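Local coordinates for protein homoprotocatechuate 2,3-dioxygenase (Brevibacterium fuscum, PDB 4Z6M) that catalyses the extradiol ring opening of homoprotocatechuate by molecular oxygen at an iron(II) centre held by a two-histidine, one-carboxylate facial triad, at residues E57-H62 against A78-T83; A92-L97 against E119-F124; I226-K231 against L256-P261. The protein carries 1 engineered substitution. All blocks are in the same frame, centred on the assembly; numbering follows the deposited sequence.

Contact 1: residues E57-H62 against A78-T83; sequences EEFIHH and AFRVRT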
loop_
_atom_site.group_PDB
_atom_site.type_symbol
_atom_site.label_atom_id
_atom_site.label_comp_id
_atom_site.label_asym_id
_atom_site.label_seq_id
_atom_site.Cartn_x
_atom_site.Cartn_y
_atom_site.Cartn_z
ATOM N N GLU A 57 -6.903 5.902 16.848
ATOM C CA GLU A 57 -8.198 5.239 17.027
ATOM C C GLU A 57 -8.648 5.102 18.483
ATOM O O GLU A 57 -9.665 4.476 18.765
ATOM C CB GLU A 57 -8.195 3.863 16.339
ATOM C CG GLU A 57 -8.004 3.957 14.850
ATOM C CD GLU A 57 -8.133 2.620 14.130
ATOM O OE1 GLU A 57 -8.038 1.573 14.813
ATOM O OE2 GLU A 57 -8.302 2.676 12.881
ATOM N N GLU A 58 -7.886 5.675 19.409
ATOM C CA GLU A 58 -8.190 5.493 20.830
ATOM C C GLU A 58 -9.329 6.385 21.304
ATOM O O GLU A 58 -9.456 7.521 20.865
ATOM C CB GLU A 58 -6.945 5.782 21.658
ATOM C CG GLU A 58 -7.103 5.417 23.128
ATOM C CD GLU A 58 -7.533 3.974 23.297
ATOM O OE1 GLU A 58 -6.627 3.088 23.229
ATOM O OE2 GLU A 58 -8.749 3.706 23.484
ATOM N N PHE A 59 -10.149 5.873 22.218
ATOM C CA PHE A 59 -11.199 6.678 22.862
ATOM C C PHE A 59 -10.944 6.894 24.363
ATOM O O PHE A 59 -11.520 7.802 24.951
ATOM C CB PHE A 59 -12.613 6.098 22.657
ATOM C CG PHE A 59 -12.885 4.880 23.477
ATOM C CD1 PHE A 59 -12.475 3.626 23.044
ATOM C CD2 PHE A 59 -13.511 4.972 24.701
ATOM C CE1 PHE A 59 -12.676 2.516 23.835
ATOM C CE2 PHE A 59 -13.741 3.839 25.478
ATOM C CZ PHE A 59 -13.305 2.622 25.041
ATOM N N ILE A 60 -10.113 6.058 24.992
ATOM C CA ILE A 60 -9.739 6.320 26.394
ATOM C C ILE A 60 -8.751 7.473 26.402
ATOM O O ILE A 60 -8.256 7.908 25.358
ATOM C CB ILE A 60 -9.176 5.076 27.135
ATOM C CG1 ILE A 60 -7.767 4.680 26.663
ATOM C CG2 ILE A 60 -10.160 3.911 27.053
ATOM C CD1 ILE A 60 -7.085 3.705 27.613
ATOM N N HIS A 61 -8.483 8.020 27.588
ATOM C CA HIS A 61 -7.851 9.324 27.640
ATOM C C HIS A 61 -6.462 9.355 27.007
ATOM O O HIS A 61 -6.083 10.329 26.376
ATOM C CB HIS A 61 -7.770 9.783 29.086
ATOM C CG HIS A 61 -7.223 11.158 29.258
ATOM N ND1 HIS A 61 -5.908 11.396 29.578
ATOM C CD2 HIS A 61 -7.824 12.368 29.223
ATOM C CE1 HIS A 61 -5.714 12.694 29.731
ATOM N NE2 HIS A 61 -6.860 13.306 29.505
ATOM N N HIS A 62 -5.691 8.276 27.165
ATOM C CA HIS A 62 -4.338 8.257 26.643
ATOM C C HIS A 62 -3.827 6.822 26.513
ATOM O O HIS A 62 -4.346 5.901 27.140
ATOM C CB HIS A 62 -3.403 9.042 27.542
ATOM C CG HIS A 62 -3.423 8.569 28.957
ATOM N ND1 HIS A 62 -4.148 9.200 29.940
ATOM C CD2 HIS A 62 -2.830 7.508 29.550
ATOM C CE1 HIS A 62 -4.001 8.551 31.075
ATOM N NE2 HIS A 62 -3.212 7.512 30.863
ATOM N N ALA A 78 0.069 -0.197 32.211
ATOM C CA ALA A 78 -1.313 -0.246 32.653
ATOM C C ALA A 78 -2.142 -1.108 31.738
ATOM O O ALA A 78 -2.063 -0.987 30.497
ATOM C CB ALA A 78 -1.916 1.155 32.717
ATOM N N PHE A 79 -2.979 -1.938 32.364
ATOM C CA PHE A 79 -3.957 -2.770 31.685
ATOM C C PHE A 79 -5.345 -2.352 32.127
ATOM O O PHE A 79 -5.580 -2.120 33.312
ATOM C CB PHE A 79 -3.746 -4.232 32.064
ATOM C CG PHE A 79 -2.391 -4.754 31.698
ATOM C CD1 PHE A 79 -2.153 -5.301 30.460
ATOM C CD2 PHE A 79 -1.331 -4.682 32.592
ATOM C CE1 PHE A 79 -0.901 -5.780 30.105
ATOM C CE2 PHE A 79 -0.060 -5.164 32.253
ATOM C CZ PHE A 79 0.155 -5.702 30.997
ATOM N N ARG A 80 -6.255 -2.215 31.162
ATOM C CA ARG A 80 -7.650 -1.971 31.493
ATOM C C ARG A 80 -8.354 -3.280 31.812
ATOM O O ARG A 80 -8.123 -4.294 31.148
ATOM C CB ARG A 80 -8.358 -1.214 30.385
ATOM C CG ARG A 80 -9.630 -0.541 30.858
ATOM C CD ARG A 80 -10.313 0.313 29.812
ATOM N NE ARG A 80 -11.385 1.055 30.429
ATOM C CZ ARG A 80 -12.485 1.487 29.831
ATOM N NH1 ARG A 80 -12.699 1.299 28.539
ATOM N NH2 ARG A 80 -13.392 2.111 30.551
ATOM N N VAL A 81 -9.176 -3.247 32.850
ATOM C CA VAL A 81 -9.985 -4.381 33.268
ATOM C C VAL A 81 -11.461 -4.166 32.933
ATOM O O VAL A 81 -11.883 -3.048 32.608
ATOM C CB VAL A 81 -9.793 -4.704 34.759
ATOM C CG1 VAL A 81 -8.366 -5.062 35.024
ATOM C CG2 VAL A 81 -10.239 -3.561 35.665
ATOM N N ARG A 82 -12.238 -5.237 32.978
ATOM C CA ARG A 82 -13.579 -5.213 32.369
ATOM C C ARG A 82 -14.584 -4.383 33.155
ATOM O O ARG A 82 -15.442 -3.749 32.556
ATOM C CB ARG A 82 -14.121 -6.622 32.190
ATOM C CG ARG A 82 -15.460 -6.655 31.451
ATOM C CD ARG A 82 -15.887 -8.053 31.062
ATOM N NE ARG A 82 -15.015 -8.577 30.019
ATOM C CZ ARG A 82 -15.107 -8.255 28.725
ATOM N NH1 ARG A 82 -16.075 -7.461 28.280
ATOM N NH2 ARG A 82 -14.251 -8.783 27.858
ATOM N N THR A 83 -14.480 -4.387 34.485
ATOM C CA THR A 83 -15.489 -3.740 35.338
ATOM C C THR A 83 -14.789 -3.066 36.509
ATOM O O THR A 83 -13.654 -3.426 36.863
ATOM C CB THR A 83 -16.501 -4.745 35.929
ATOM O OG1 THR A 83 -15.836 -5.612 36.845
ATOM C CG2 THR A 83 -17.162 -5.577 34.868
#
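Arg-80 reaches from strand 73-81 of a glyoxalase-type sheet to Phe-59 and Ile-60, in the loop that links strands 50-54 and 64-68. The loose part is the gap between the backbones, where the closest CA atoms, those of Ile-60 and Arg-80, are 10.0 Å apart, so from the strand's side one long side chain makes the contact. Its CG lies anti to the backbone N (chi1 -161°) and the chain runs extended from there, which carries the guanidinium across. The packed part is small: NH1 of Arg-80 lies 3.8 Å from CZ of Phe-59 and 3.9 Å from CG2 of Ile-60, while that same CG2 sits over one face of the Phe-59 ring, toward its rim. Ring and guanidinium planes are 64° apart. The far side of the guanidinium is taken up by the second subunit, whose Asp-277 and Asp-279 form salt bridges to Arg-80 NH1; NH2 bonds to the carbonyl O of Phe-130, which also makes a cation-pi contact. The arginine thus probably keeps its charge although buried. The example illustrates how a loop can be held in shape by its own side chain where a strand residue meets it: OE2 of Glu-58 accepts the N-H groups of Phe-59 and Ile-60 from opposite faces of its carboxylate, the Ile-60 N to Glu-58 OE2 bond measuring 3.1 Å and almost straight at 173°.

Contact 2: residues A92-L97 against E119-F124; sequences AYYQEL and EDPLGF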
loop_
_atom_site.group_PDB
_atom_site.type_symbol
_atom_site.label_atom_id
_atom_site.label_comp_id
_atom_site.label_asym_id
_atom_site.label_seq_id
_atom_site.Cartn_x
_atom_site.Cartn_y
_atom_site.Cartn_z
ATOM N N ALA A 92 -7.029 -7.904 45.606
ATOM C CA ALA A 92 -7.061 -9.154 46.377
ATOM C C ALA A 92 -6.074 -10.185 45.832
ATOM O O ALA A 92 -5.423 -10.898 46.589
ATOM C CB ALA A 92 -8.470 -9.750 46.387
ATOM N N TYR A 93 -5.966 -10.247 44.515
ATOM C CA TYR A 93 -5.087 -11.210 43.855
ATOM C C TYR A 93 -3.622 -10.926 44.192
ATOM O O TYR A 93 -2.884 -11.818 44.630
ATOM C CB TYR A 93 -5.328 -11.145 42.356
ATOM C CG TYR A 93 -4.695 -12.241 41.534
ATOM C CD1 TYR A 93 -5.389 -13.414 41.277
ATOM C CD2 TYR A 93 -3.454 -12.065 40.924
ATOM C CE1 TYR A 93 -4.862 -14.408 40.474
ATOM C CE2 TYR A 93 -2.903 -13.073 40.143
ATOM C CZ TYR A 93 -3.617 -14.230 39.906
ATOM O OH TYR A 93 -3.100 -15.225 39.109
ATOM N N TYR A 94 -3.207 -9.675 44.037
ATOM C CA TYR A 94 -1.827 -9.317 44.302
ATOM C C TYR A 94 -1.483 -9.308 45.797
ATOM O O TYR A 94 -0.354 -9.611 46.163
ATOM C CB TYR A 94 -1.454 -8.001 43.619
ATOM C CG TYR A 94 -1.164 -8.216 42.134
ATOM C CD1 TYR A 94 0.076 -8.690 41.722
ATOM C CD2 TYR A 94 -2.153 -8.036 41.164
ATOM C CE1 TYR A 94 0.342 -8.923 40.385
ATOM C CE2 TYR A 94 -1.894 -8.268 39.832
ATOM C CZ TYR A 94 -0.653 -8.698 39.446
ATOM O OH TYR A 94 -0.429 -8.908 38.109
ATOM N N GLN A 95 -2.463 -9.010 46.649
ATOM C CA GLN A 95 -2.251 -9.143 48.089
ATOM C C GLN A 95 -2.029 -10.605 48.462
ATOM O O GLN A 95 -1.151 -10.912 49.269
ATOM C CB GLN A 95 -3.387 -8.491 48.874
ATOM C CG GLN A 95 -3.244 -6.977 48.829
ATOM C CD GLN A 95 -4.396 -6.224 49.475
ATOM O OE1 GLN A 95 -5.501 -6.758 49.662
ATOM N NE2 GLN A 95 -4.148 -4.960 49.802
ATOM N N GLU A 96 -2.774 -11.514 47.832
ATOM C CA GLU A 96 -2.546 -12.933 48.075
ATOM C C GLU A 96 -1.171 -13.404 47.600
ATOM O O GLU A 96 -0.553 -14.254 48.249
ATOM C CB GLU A 96 -3.649 -13.798 47.485
ATOM C CG GLU A 96 -3.500 -15.252 47.919
ATOM C CD GLU A 96 -4.605 -16.163 47.453
ATOM O OE1 GLU A 96 -5.703 -15.664 47.104
ATOM O OE2 GLU A 96 -4.351 -17.401 47.450
ATOM N N LEU A 97 -0.682 -12.842 46.492
ATOM C CA LEU A 97 0.697 -13.086 46.042
ATOM C C LEU A 97 1.793 -12.455 46.903
ATOM O O LEU A 97 2.977 -12.689 46.663
ATOM C CB LEU A 97 0.883 -12.589 44.605
ATOM C CG LEU A 97 0.122 -13.343 43.511
ATOM C CD1 LEU A 97 0.215 -12.605 42.182
ATOM C CD2 LEU A 97 0.633 -14.775 43.396
ATOM N N GLU A 119 3.723 -3.672 42.636
ATOM C CA GLU A 119 5.034 -4.215 42.298
ATOM C C GLU A 119 4.882 -5.715 42.130
ATOM O O GLU A 119 4.734 -6.448 43.113
ATOM C CB GLU A 119 6.055 -3.908 43.402
ATOM C CG GLU A 119 6.379 -2.441 43.516
ATOM C CD GLU A 119 7.219 -2.078 44.741
ATOM O OE1 GLU A 119 7.806 -2.990 45.380
ATOM O OE2 GLU A 119 7.277 -0.859 45.059
ATOM N N ASP A 120 4.859 -6.170 40.880
ATOM C CA ASP A 120 4.411 -7.534 40.614
ATOM C C ASP A 120 5.544 -8.520 40.924
ATOM O O ASP A 120 6.668 -8.097 41.271
ATOM C CB ASP A 120 3.806 -7.664 39.211
ATOM C CG ASP A 120 4.795 -8.061 38.128
ATOM O OD1 ASP A 120 6.038 -7.942 38.253
ATOM O OD2 ASP A 120 4.264 -8.492 37.075
ATOM N N PRO A 121 5.257 -9.828 40.862
ATOM C CA PRO A 121 6.283 -10.820 41.253
ATOM C C PRO A 121 7.586 -10.806 40.437
ATOM O O PRO A 121 8.608 -11.367 40.878
ATOM C CB PRO A 121 5.561 -12.147 41.065
ATOM C CG PRO A 121 4.122 -11.829 41.215
ATOM C CD PRO A 121 3.954 -10.470 40.624
ATOM N N LEU A 122 7.546 -10.205 39.255
ATOM C CA LEU A 122 8.733 -10.033 38.424
ATOM C C LEU A 122 9.383 -8.674 38.577
ATOM O O LEU A 122 10.330 -8.346 37.858
ATOM C CB LEU A 122 8.402 -10.278 36.939
ATOM C CG LEU A 122 7.723 -11.613 36.610
ATOM C CD1 LEU A 122 7.432 -11.710 35.113
ATOM C CD2 LEU A 122 8.557 -12.796 37.098
ATOM N N GLY A 123 8.851 -7.856 39.482
ATOM C CA GLY A 123 9.430 -6.539 39.759
ATOM C C GLY A 123 8.884 -5.399 38.922
ATOM O O GLY A 123 9.443 -4.301 38.944
ATOM N N PHE A 124 7.804 -5.649 38.175
ATOM C CA PHE A 124 7.284 -4.654 37.250
ATOM C C PHE A 124 6.140 -3.875 37.879
ATOM O O PHE A 124 5.319 -4.432 38.600
ATOM C CB PHE A 124 6.819 -5.293 35.940
ATOM C CG PHE A 124 7.938 -5.716 35.066
ATOM C CD1 PHE A 124 8.507 -6.964 35.232
ATOM C CD2 PHE A 124 8.444 -4.878 34.091
ATOM C CE1 PHE A 124 9.560 -7.363 34.436
ATOM C CE2 PHE A 124 9.502 -5.270 33.300
ATOM C CZ PHE A 124 10.048 -6.527 33.464
#
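Asp-120 OD1 is gripped by two backbone N-H groups of its own loop, and the CB of the same residue touches the ring of Tyr-94 on helix 84-96. Leu-122 N comes within 2.9 Å of Asp-120 OD1 along a bent path (133°) and closes an Asx turn, whereas Phe-124 N meets Asp-120 OD1 at 2.9 Å and far straighter, 164°. Both donors stand well out of the carboxylate plane, on opposite faces of it, which should leave the group little freedom to turn. Backbone bonds hold the same turn. Residues 120 to 123 form a type I turn closed by Gly-123 N to Asp-120 O, 2.8 Å, and Gly-123, with its positive phi, takes backbone angles that suit glycine. Against this turn segment 92-97 lays only apolar atoms. A chi1 of -79° directs the Tyr-94 ring toward the turn, where the side chain runs alongside Asp-120 in the same direction and its CE1 lies 3.9 Å from Asp-120 CB. That ring carbon also meets Pro-121 CD at 3.9 Å, the proline carbon sitting at the ring edge, near its plane. Leu-97, three residues on, adds its CD1 at 4.1 Å from Pro-121 CG and crosses the proline at about a right angle. The polar ends of Tyr-94 and Asp-120 share one outside partner, since Tyr-94 OH and Asp-120 OD2 both hydrogen-bond to the hydroxyl of Tyr-169. The turn joins antiparallel strands 115-119 and 125-129 as a hairpin, with helix 84-96 packed on it through Tyr-94, Leu-97 alongside, and helix 163-172 meeting Pro-121 and Leu-122 through Tyr-169.

Contact 3: residues I226-K231 against L256-P261; sequences IQICDK and LYILDP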
loop_
_atom_site.group_PDB
_atom_site.type_symbol
_atom_site.label_atom_id
_atom_site.label_comp_id
_atom_site.label_asym_id
_atom_site.label_seq_id
_atom_site.Cartn_x
_atom_site.Cartn_y
_atom_site.Cartn_z
ATOM N N ILE A 226 7.195 2.095 6.724
ATOM C CA ILE A 226 8.225 2.578 5.812
ATOM C C ILE A 226 8.369 4.113 5.884
ATOM O O ILE A 226 9.485 4.646 5.912
ATOM C CB ILE A 226 7.940 2.142 4.359
ATOM C CG1 ILE A 226 7.855 0.612 4.262
ATOM C CG2 ILE A 226 9.011 2.675 3.424
ATOM C CD1 ILE A 226 9.010 -0.108 4.917
ATOM N N GLN A 227 7.249 4.826 5.942
ATOM C CA GLN A 227 7.300 6.283 6.038
ATOM C C GLN A 227 8.019 6.764 7.289
ATOM O O GLN A 227 8.687 7.801 7.258
ATOM C CB GLN A 227 5.912 6.894 5.952
ATOM C CG GLN A 227 5.787 8.312 6.457
ATOM C CD GLN A 227 6.595 9.365 5.696
ATOM O OE1 GLN A 227 7.071 9.161 4.578
ATOM N NE2 GLN A 227 6.659 10.543 6.280
ATOM N N ILE A 228 7.836 6.074 8.405
ATOM C CA ILE A 228 8.518 6.501 9.628
ATOM C C ILE A 228 10.026 6.454 9.379
ATOM O O ILE A 228 10.765 7.373 9.764
ATOM C CB ILE A 228 8.101 5.651 10.839
ATOM C CG1 ILE A 228 6.623 5.863 11.142
ATOM C CG2 ILE A 228 8.950 5.969 12.059
ATOM C CD1 ILE A 228 6.004 4.890 12.116
ATOM N N CYS A 229 10.502 5.371 8.778
ATOM C CA CYS A 229 11.908 5.276 8.407
ATOM C C CYS A 229 12.347 6.399 7.489
ATOM O O CYS A 229 13.367 7.059 7.726
ATOM C CB CYS A 229 12.181 3.926 7.722
ATOM S SG CYS A 229 11.860 2.481 8.720
ATOM N N ASP A 230 11.537 6.643 6.455
ATOM C CA ASP A 230 11.863 7.677 5.490
ATOM C C ASP A 230 11.950 9.059 6.154
ATOM O O ASP A 230 12.851 9.848 5.835
ATOM C CB ASP A 230 10.830 7.701 4.376
ATOM C CG ASP A 230 10.899 6.492 3.450
ATOM O OD1 ASP A 230 11.986 5.914 3.266
ATOM O OD2 ASP A 230 9.842 6.203 2.826
ATOM N N LYS A 231 11.003 9.349 7.045
ATOM C CA LYS A 231 10.965 10.608 7.758
ATOM C C LYS A 231 12.197 10.779 8.660
ATOM O O LYS A 231 12.794 11.856 8.716
ATOM C CB LYS A 231 9.677 10.745 8.566
ATOM C CG LYS A 231 9.539 12.085 9.259
ATOM C CD LYS A 231 8.184 12.231 9.934
ATOM C CE LYS A 231 7.981 13.617 10.502
ATOM N NZ LYS A 231 6.672 13.738 11.175
ATOM N N LEU A 256 9.191 -2.369 13.117
ATOM C CA LEU A 256 10.295 -1.426 13.154
ATOM C C LEU A 256 10.596 -1.130 14.614
ATOM O O LEU A 256 9.657 -1.000 15.391
ATOM C CB LEU A 256 9.909 -0.116 12.457
ATOM C CG LEU A 256 10.959 1.004 12.445
ATOM C CD1 LEU A 256 12.188 0.610 11.646
ATOM C CD2 LEU A 256 10.334 2.290 11.970
ATOM N N TYR A 257 11.872 -1.021 14.996
ATOM C CA TYR A 257 12.222 -0.542 16.336
ATOM C C TYR A 257 13.022 0.757 16.253
ATOM O O TYR A 257 14.013 0.833 15.529
ATOM C CB TYR A 257 13.043 -1.577 17.116
ATOM C CG TYR A 257 12.323 -2.891 17.305
ATOM C CD1 TYR A 257 11.442 -3.113 18.364
ATOM C CD2 TYR A 257 12.502 -3.924 16.379
ATOM C CE1 TYR A 257 10.799 -4.326 18.520
ATOM C CE2 TYR A 257 11.858 -5.113 16.525
ATOM C CZ TYR A 257 11.009 -5.315 17.590
ATOM O OH TYR A 257 10.393 -6.518 17.687
ATOM N N ILE A 258 12.580 1.759 17.011
ATOM C CA ILE A 258 13.225 3.042 17.071
ATOM C C ILE A 258 13.479 3.401 18.537
ATOM O O ILE A 258 12.902 2.796 19.456
ATOM C CB ILE A 258 12.405 4.133 16.334
ATOM C CG1 ILE A 258 11.049 4.327 16.991
ATOM C CG2 ILE A 258 12.264 3.762 14.853
ATOM C CD1 ILE A 258 10.156 5.336 16.314
ATOM N N LEU A 259 14.318 4.406 18.734
ATOM C CA LEU A 259 14.746 4.810 20.083
ATOM C C LEU A 259 14.360 6.259 20.367
ATOM O O LEU A 259 14.730 7.135 19.617
ATOM C CB LEU A 259 16.258 4.638 20.257
ATOM C CG LEU A 259 16.772 3.223 20.017
ATOM C CD1 LEU A 259 18.273 3.243 20.002
ATOM C CD2 LEU A 259 16.239 2.231 21.034
ATOM N N ASP A 260 13.679 6.490 21.482
ATOM C CA ASP A 260 13.314 7.857 21.899
ATOM C C ASP A 260 14.535 8.571 22.508
ATOM O O ASP A 260 15.611 7.972 22.610
ATOM C CB ASP A 260 12.046 7.843 22.775
ATOM C CG ASP A 260 12.311 7.760 24.281
ATOM O OD1 ASP A 260 13.459 7.496 24.703
ATOM O OD2 ASP A 260 11.327 7.972 25.046
ATOM N N PRO A 261 14.375 9.840 22.918
ATOM C CA PRO A 261 15.541 10.587 23.378
ATOM C C PRO A 261 16.227 10.040 24.633
ATOM O O PRO A 261 17.407 10.312 24.828
ATOM C CB PRO A 261 14.990 12.005 23.556
ATOM C CG PRO A 261 13.910 12.080 22.512
ATOM C CD PRO A 261 13.249 10.734 22.604
#
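Leu-256 holds CG anti to its backbone N, and chi1 178° and chi2 65° together bring both its methyls to the helix, while Cys-229 turns SG beside the backbone N and anti to the carbonyl carbon to meet them. This is helix-on-sheet packing in the glyoxalase-type fold, also called vicinal oxygen chelate: the axes of 226-231 and 256-259 come within 9.9 Å and run 35° from parallel. No hydrogen bond joins the two segments, so the fit rests on apolar contacts of Ile-228, Cys-229, Leu-256 and Ile-258. Ile-228 brings its CG2 to 3.9 Å from Leu-256 CD2, and the same methyl is more distant, at 4.5 Å, from Ile-258 CD1. Alternation along the strand divides its labour. Leu-256 and Ile-258 face the helix, whereas the intervening Tyr-257 meets His-214 edge-to-face and touches Glu-267, two of the iron ligands, so the contact backs the layer that carries the metal site; the side chain of Leu-256 is about 10 Å from the bound iron(II) ion. Cys-229 is also packed by Trp-296 of the third subunit. The sulfur fits into the fork of the leucine, with Cys-229 SG 3.5 Å from Leu-256 CD1 and 3.6 Å from Leu-256 CD2.

In the fold
Contacts 1 and 3 are buried, yet they differ in kind: contact 3 joins a helix to its sheet through apolar side chains alone, while contact 1 puts a charged group between a loop and a strand beside a subunit interface. Contact 2 is partly buried, touched by no other subunit, and combines an apolar meeting with polar bonds kept within the loop. Contacts 1 and 2 share the first glyoxalase-family region, on successive elements, strand 73-81 and helix 84-96, and their centres are 21 Å apart. Contact 3 belongs to the second such region, which holds the iron ligands, and lies across the chain's centre from contact 2, 35 Å away between centres.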